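Long-range contact in membrane-associated protein VP24 (Marburg virus - Musoke, Kenya, 1980, PDB 4OR8), which may act as a minor matrix protein with a role in assembly of the viral nucleocapsid and in virion budding: residues Arg206-Asp219 and Ser230-Arg244. Residues are numbered along the deposited sequence; the frame is centred on the assembly and turned at random.
Sequences RVNMGFLVEVRRID and SESVVFGLVAEAVLR
V234 CG2 lies over one face of the R217 guanidinium; with the arginine chain bent at chi3 (69°), NH1 comes 3.8 Å from V234 CG1. The R206 guanidinium takes its partners at its edge: NH2 bonds to water 1 and NE to water 2 in plane, while NH1 bonds to L181 O. Water 2 donates to V207 O and E240 OE1, bridging the segments; the salt bridge from R206 NH2 to E240 OE2 is less certain, OE2 being crowded in the model. The F211 ring meets L243 CD1 at 3.6 Å from CD2, and F179 packs edge-to-face with it. Between these ends, strands 210-219 and 230-239 pair as an antiparallel hairpin, in ten backbone bonds such as F211 N to V238 O (2.8 Å). Beta-branched V213 and V215 suit an extended strand and pack against I110 of helix 104-115; on the other face L212 and F235 touch L93 of helix 91-94. L237 spreads its branches, CD1 toward L212 CD1 (4.0 Å) and CD2 toward M209 CE (3.8 Å). G210, at phi 152°, takes a backbone shape that a side chain would obstruct. The chemistry thus implies a largely apolar centre, where buried E214 is held by R216 NE and Y22 of the second subunit, with charge gathered where helix 240-244 begins, beside that subunit.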
loop_
_atom_site.group_PDB
_atom_site.type_symbol
_atom_site.label_atom_id
_atom_site.label_comp_id
_atom_site.label_asym_id
_atom_site.label_seq_id
_atom_site.Cartn_x
_atom_site.Cartn_y
_atom_site.Cartn_z
ATOM N N ARG B 206 -0.230 5.993 9.639
ATOM C CA ARG B 206 -0.118 5.716 8.214
ATOM C C ARG B 206 1.258 6.098 7.672
ATOM O O ARG B 206 1.696 7.243 7.797
ATOM C CB ARG B 206 -1.210 6.431 7.420
ATOM C CG ARG B 206 -1.167 6.110 5.941
ATOM C CD ARG B 206 -2.336 6.718 5.194
ATOM N NE ARG B 206 -2.426 6.173 3.841
ATOM C CZ ARG B 206 -3.436 6.396 3.008
ATOM N NH1 ARG B 206 -4.454 7.162 3.381
ATOM N NH2 ARG B 206 -3.429 5.851 1.800
ATOM N N VAL B 207 1.935 5.122 7.079
ATOM C CA VAL B 207 3.187 5.365 6.384
ATOM C C VAL B 207 2.987 5.079 4.896
ATOM O O VAL B 207 1.892 4.718 4.476
ATOM C CB VAL B 207 4.329 4.498 6.953
ATOM C CG1 VAL B 207 4.744 5.007 8.315
ATOM C CG2 VAL B 207 3.909 3.030 7.030
ATOM N N ASN B 208 4.039 5.246 4.102
ATOM C CA ASN B 208 3.950 4.989 2.670
ATOM C C ASN B 208 3.618 3.535 2.345
ATOM O O ASN B 208 2.970 3.247 1.336
ATOM C CB ASN B 208 5.247 5.392 1.968
ATOM C CG ASN B 208 5.443 6.891 1.923
ATOM O OD1 ASN B 208 4.481 7.651 1.821
ATOM N ND2 ASN B 208 6.698 7.327 1.999
ATOM N N MET B 209 4.063 2.625 3.204
ATOM C CA MET B 209 3.903 1.195 2.954
ATOM C C MET B 209 2.565 0.665 3.446
ATOM O O MET B 209 2.119 -0.407 3.039
ATOM C CB MET B 209 5.046 0.411 3.598
ATOM C CG MET B 209 6.399 0.701 2.981
ATOM S SD MET B 209 7.694 -0.381 3.603
ATOM C CE MET B 209 6.978 -1.990 3.277
ATOM N N GLY B 210 1.924 1.424 4.323
ATOM C CA GLY B 210 0.659 1.009 4.891
ATOM C C GLY B 210 0.462 1.599 6.269
ATOM O O GLY B 210 0.741 2.773 6.494
ATOM N N PHE B 211 -0.009 0.781 7.198
ATOM C CA PHE B 211 -0.313 1.265 8.533
ATOM C C PHE B 211 0.567 0.612 9.583
ATOM O O PHE B 211 0.556 -0.603 9.752
ATOM C CB PHE B 211 -1.790 1.045 8.852
ATOM C CG PHE B 211 -2.719 1.762 7.919
ATOM C CD1 PHE B 211 -3.061 3.084 8.145
ATOM C CD2 PHE B 211 -3.237 1.121 6.807
ATOM C CE1 PHE B 211 -3.912 3.752 7.286
ATOM C CE2 PHE B 211 -4.088 1.781 5.943
ATOM C CZ PHE B 211 -4.426 3.101 6.183
ATOM N N LEU B 212 1.342 1.434 10.278
ATOM C CA LEU B 212 2.188 0.954 11.356
ATOM C C LEU B 212 1.345 0.825 12.616
ATOM O O LEU B 212 0.827 1.816 13.125
ATOM C CB LEU B 212 3.347 1.923 11.589
ATOM C CG LEU B 212 4.628 1.368 12.213
ATOM C CD1 LEU B 212 5.193 0.226 11.380
ATOM C CD2 LEU B 212 5.657 2.476 12.366
ATOM N N VAL B 213 1.191 -0.401 13.104
ATOM C CA VAL B 213 0.396 -0.651 14.299
ATOM C C VAL B 213 1.302 -0.868 15.503
ATOM O O VAL B 213 2.067 -1.830 15.552
ATOM C CB VAL B 213 -0.526 -1.868 14.123
ATOM C CG1 VAL B 213 -1.260 -2.165 15.418
ATOM C CG2 VAL B 213 -1.510 -1.627 12.986
ATOM N N GLU B 214 1.202 0.031 16.474
ATOM C CA GLU B 214 2.091 0.031 17.629
ATOM C C GLU B 214 1.320 -0.121 18.938
ATOM O O GLU B 214 0.320 0.559 19.160
ATOM C CB GLU B 214 2.894 1.332 17.644
ATOM C CG GLU B 214 3.496 1.682 18.985
ATOM C CD GLU B 214 4.091 3.077 19.000
ATOM O OE1 GLU B 214 4.000 3.776 17.967
ATOM O OE2 GLU B 214 4.647 3.474 20.046
ATOM N N VAL B 215 1.788 -1.014 19.805
ATOM C CA VAL B 215 1.144 -1.227 21.099
ATOM C C VAL B 215 2.115 -1.101 22.272
ATOM O O VAL B 215 3.137 -1.787 22.321
ATOM C CB VAL B 215 0.468 -2.611 21.175
ATOM C CG1 VAL B 215 -0.180 -2.813 22.539
ATOM C CG2 VAL B 215 -0.555 -2.766 20.068
ATOM N N ARG B 216 1.793 -0.222 23.215
ATOM C CA ARG B 216 2.575 -0.100 24.441
ATOM C C ARG B 216 1.791 -0.689 25.605
ATOM O O ARG B 216 0.780 -0.134 26.032
ATOM C CB ARG B 216 2.925 1.361 24.718
ATOM C CG ARG B 216 3.734 2.023 23.612
ATOM C CD ARG B 216 3.935 3.502 23.889
ATOM N NE ARG B 216 4.707 4.163 22.840
ATOM C CZ ARG B 216 5.017 5.456 22.846
ATOM N NH1 ARG B 216 4.623 6.233 23.848
ATOM N NH2 ARG B 216 5.722 5.976 21.851
ATOM N N ARG B 217 2.257 -1.828 26.108
ATOM C CA ARG B 217 1.537 -2.551 27.147
ATOM C C ARG B 217 2.405 -2.805 28.376
ATOM O O ARG B 217 3.551 -2.360 28.449
ATOM C CB ARG B 217 1.028 -3.883 26.598
ATOM C CG ARG B 217 2.134 -4.829 26.164
ATOM C CD ARG B 217 1.606 -6.241 25.971
ATOM N NE ARG B 217 0.721 -6.354 24.815
ATOM C CZ ARG B 217 1.038 -6.990 23.692
ATOM N NH1 ARG B 217 2.222 -7.578 23.573
ATOM N NH2 ARG B 217 0.169 -7.046 22.690
ATOM N N ILE B 218 1.842 -3.519 29.343
ATOM C CA ILE B 218 2.593 -3.949 30.514
ATOM C C ILE B 218 2.633 -5.466 30.560
ATOM O O ILE B 218 1.597 -6.122 30.652
ATOM C CB ILE B 218 1.981 -3.418 31.818
ATOM C CG1 ILE B 218 2.112 -1.897 31.882
ATOM C CG2 ILE B 218 2.660 -4.054 33.018
ATOM C CD1 ILE B 218 1.573 -1.294 33.154
ATOM N N ASP B 219 3.837 -6.020 30.484
ATOM C CA ASP B 219 4.013 -7.464 30.503
ATOM C C ASP B 219 4.132 -8.000 31.923
ATOM O O ASP B 219 4.795 -7.404 32.772
ATOM C CB ASP B 219 5.236 -7.867 29.679
ATOM C CG ASP B 219 4.901 -8.104 28.221
ATOM O OD1 ASP B 219 3.771 -7.764 27.806
ATOM O OD2 ASP B 219 5.767 -8.630 27.489
ATOM N N SER B 230 6.582 -4.986 33.751
ATOM C CA SER B 230 7.489 -4.136 32.989
ATOM C C SER B 230 6.812 -3.538 31.762
ATOM O O SER B 230 5.856 -4.098 31.233
ATOM C CB SER B 230 8.729 -4.927 32.568
ATOM O OG SER B 230 9.658 -4.092 31.898
ATOM N N GLU B 231 7.317 -2.393 31.319
ATOM C CA GLU B 231 6.809 -1.746 30.118
ATOM C C GLU B 231 7.255 -2.518 28.883
ATOM O O GLU B 231 8.436 -2.819 28.719
ATOM C CB GLU B 231 7.307 -0.303 30.040
ATOM C CG GLU B 231 6.799 0.466 28.833
ATOM C CD GLU B 231 5.318 0.792 28.924
ATOM O OE1 GLU B 231 4.789 0.869 30.053
ATOM O OE2 GLU B 231 4.680 0.973 27.863
ATOM N N SER B 232 6.303 -2.837 28.014
ATOM C CA SER B 232 6.593 -3.602 26.808
ATOM C C SER B 232 6.087 -2.881 25.559
ATOM O O SER B 232 5.040 -2.237 25.584
ATOM C CB SER B 232 5.972 -4.995 26.905
ATOM O OG SER B 232 6.077 -5.684 25.674
ATOM N N VAL B 233 6.840 -2.988 24.471
ATOM C CA VAL B 233 6.467 -2.342 23.217
ATOM C C VAL B 233 6.561 -3.307 22.040
ATOM O O VAL B 233 7.621 -3.866 21.767
ATOM C CB VAL B 233 7.348 -1.111 22.928
ATOM C CG1 VAL B 233 7.080 -0.586 21.530
ATOM C CG2 VAL B 233 7.102 -0.024 23.965
ATOM N N VAL B 234 5.443 -3.505 21.352
ATOM C CA VAL B 234 5.431 -4.310 20.140
ATOM C C VAL B 234 4.897 -3.471 18.995
ATOM O O VAL B 234 4.183 -2.494 19.216
ATOM C CB VAL B 234 4.559 -5.576 20.286
ATOM C CG1 VAL B 234 5.106 -6.474 21.382
ATOM C CG2 VAL B 234 3.113 -5.203 20.567
ATOM N N PHE B 235 5.251 -3.845 17.772
ATOM C CA PHE B 235 4.745 -3.149 16.599
ATOM C C PHE B 235 4.841 -4.004 15.347
ATOM O O PHE B 235 5.718 -4.858 15.227
ATOM C CB PHE B 235 5.465 -1.812 16.394
ATOM C CG PHE B 235 6.896 -1.948 15.962
ATOM C CD1 PHE B 235 7.898 -2.174 16.892
ATOM C CD2 PHE B 235 7.245 -1.832 14.625
ATOM C CE1 PHE B 235 9.216 -2.293 16.496
ATOM C CE2 PHE B 235 8.565 -1.952 14.222
ATOM C CZ PHE B 235 9.550 -2.182 15.160
ATOM N N GLY B 236 3.921 -3.767 14.417
ATOM C CA GLY B 236 3.915 -4.467 13.149
ATOM C C GLY B 236 3.441 -3.545 12.047
ATOM O O GLY B 236 3.059 -2.405 12.305
ATOM N N LEU B 237 3.459 -4.038 10.815
ATOM C CA LEU B 237 3.072 -3.229 9.672
ATOM C C LEU B 237 2.002 -3.928 8.849
ATOM O O LEU B 237 2.233 -5.008 8.306
ATOM C CB LEU B 237 4.293 -2.936 8.799
ATOM C CG LEU B 237 4.065 -2.105 7.537
ATOM C CD1 LEU B 237 3.546 -0.726 7.897
ATOM C CD2 LEU B 237 5.346 -2.002 6.725
ATOM N N VAL B 238 0.825 -3.315 8.766
ATOM C CA VAL B 238 -0.234 -3.838 7.916
ATOM C C VAL B 238 -0.218 -3.127 6.568
ATOM O O VAL B 238 -0.375 -1.909 6.498
ATOM C CB VAL B 238 -1.625 -3.702 8.564
ATOM C CG1 VAL B 238 -2.696 -4.192 7.607
ATOM C CG2 VAL B 238 -1.687 -4.484 9.868
ATOM N N ALA B 239 -0.014 -3.899 5.504
ATOM C CA ALA B 239 0.054 -3.353 4.155
ATOM C C ALA B 239 -1.274 -2.736 3.748
ATOM O O ALA B 239 -2.339 -3.245 4.091
ATOM C CB ALA B 239 0.459 -4.427 3.172
ATOM N N GLU B 240 -1.192 -1.641 3.008
ATOM C CA GLU B 240 -2.357 -0.869 2.598
ATOM C C GLU B 240 -3.418 -1.709 1.889
ATOM O O GLU B 240 -4.613 -1.540 2.131
ATOM C CB GLU B 240 -1.901 0.276 1.694
ATOM C CG GLU B 240 -2.956 1.313 1.392
ATOM C CD GLU B 240 -2.382 2.503 0.645
ATOM O OE1 GLU B 240 -1.140 2.634 0.610
ATOM O OE2 GLU B 240 -3.167 3.301 0.090
ATOM N N ALA B 241 -2.974 -2.617 1.021
ATOM C CA ALA B 241 -3.878 -3.453 0.235
ATOM C C ALA B 241 -4.792 -4.327 1.101
ATOM O O ALA B 241 -5.931 -4.611 0.727
ATOM C CB ALA B 241 -3.091 -4.306 -0.737
ATOM N N VAL B 242 -4.284 -4.749 2.253
ATOM C CA VAL B 242 -5.051 -5.559 3.194
ATOM C C VAL B 242 -6.374 -4.897 3.569
ATOM O O VAL B 242 -7.418 -5.548 3.619
ATOM C CB VAL B 242 -4.248 -5.809 4.487
ATOM C CG1 VAL B 242 -5.119 -6.479 5.539
ATOM C CG2 VAL B 242 -3.009 -6.641 4.192
ATOM N N LEU B 243 -6.320 -3.592 3.819
ATOM C CA LEU B 243 -7.493 -2.848 4.261
ATOM C C LEU B 243 -8.242 -2.186 3.108
ATOM O O LEU B 243 -9.452 -1.978 3.187
ATOM C CB LEU B 243 -7.093 -1.801 5.301
ATOM C CG LEU B 243 -6.285 -2.344 6.480
ATOM C CD1 LEU B 243 -5.884 -1.229 7.420
ATOM C CD2 LEU B 243 -7.077 -3.408 7.222
ATOM N N ARG B 244 -7.525 -1.857 2.037
ATOM C CA ARG B 244 -8.142 -1.183 0.897
ATOM C C ARG B 244 -9.152 -2.087 0.200
ATOM O O ARG B 244 -10.138 -1.620 -0.369
ATOM C CB ARG B 244 -7.078 -0.709 -0.092
ATOM C CG ARG B 244 -7.635 0.106 -1.239
ATOM C CD ARG B 244 -6.529 0.679 -2.093
ATOM N NE ARG B 244 -5.722 1.659 -1.373
ATOM C CZ ARG B 244 -6.117 2.901 -1.109
ATOM N NH1 ARG B 244 -7.319 3.313 -1.488
ATOM N NH2 ARG B 244 -5.316 3.729 -0.458
HETATM O O HOH W 1 -5.794 6.970 0.472
HETATM O O HOH W 2 -0.426 4.356 3.161
HETATM O O HOH W 3 1.021 1.406 0.535
#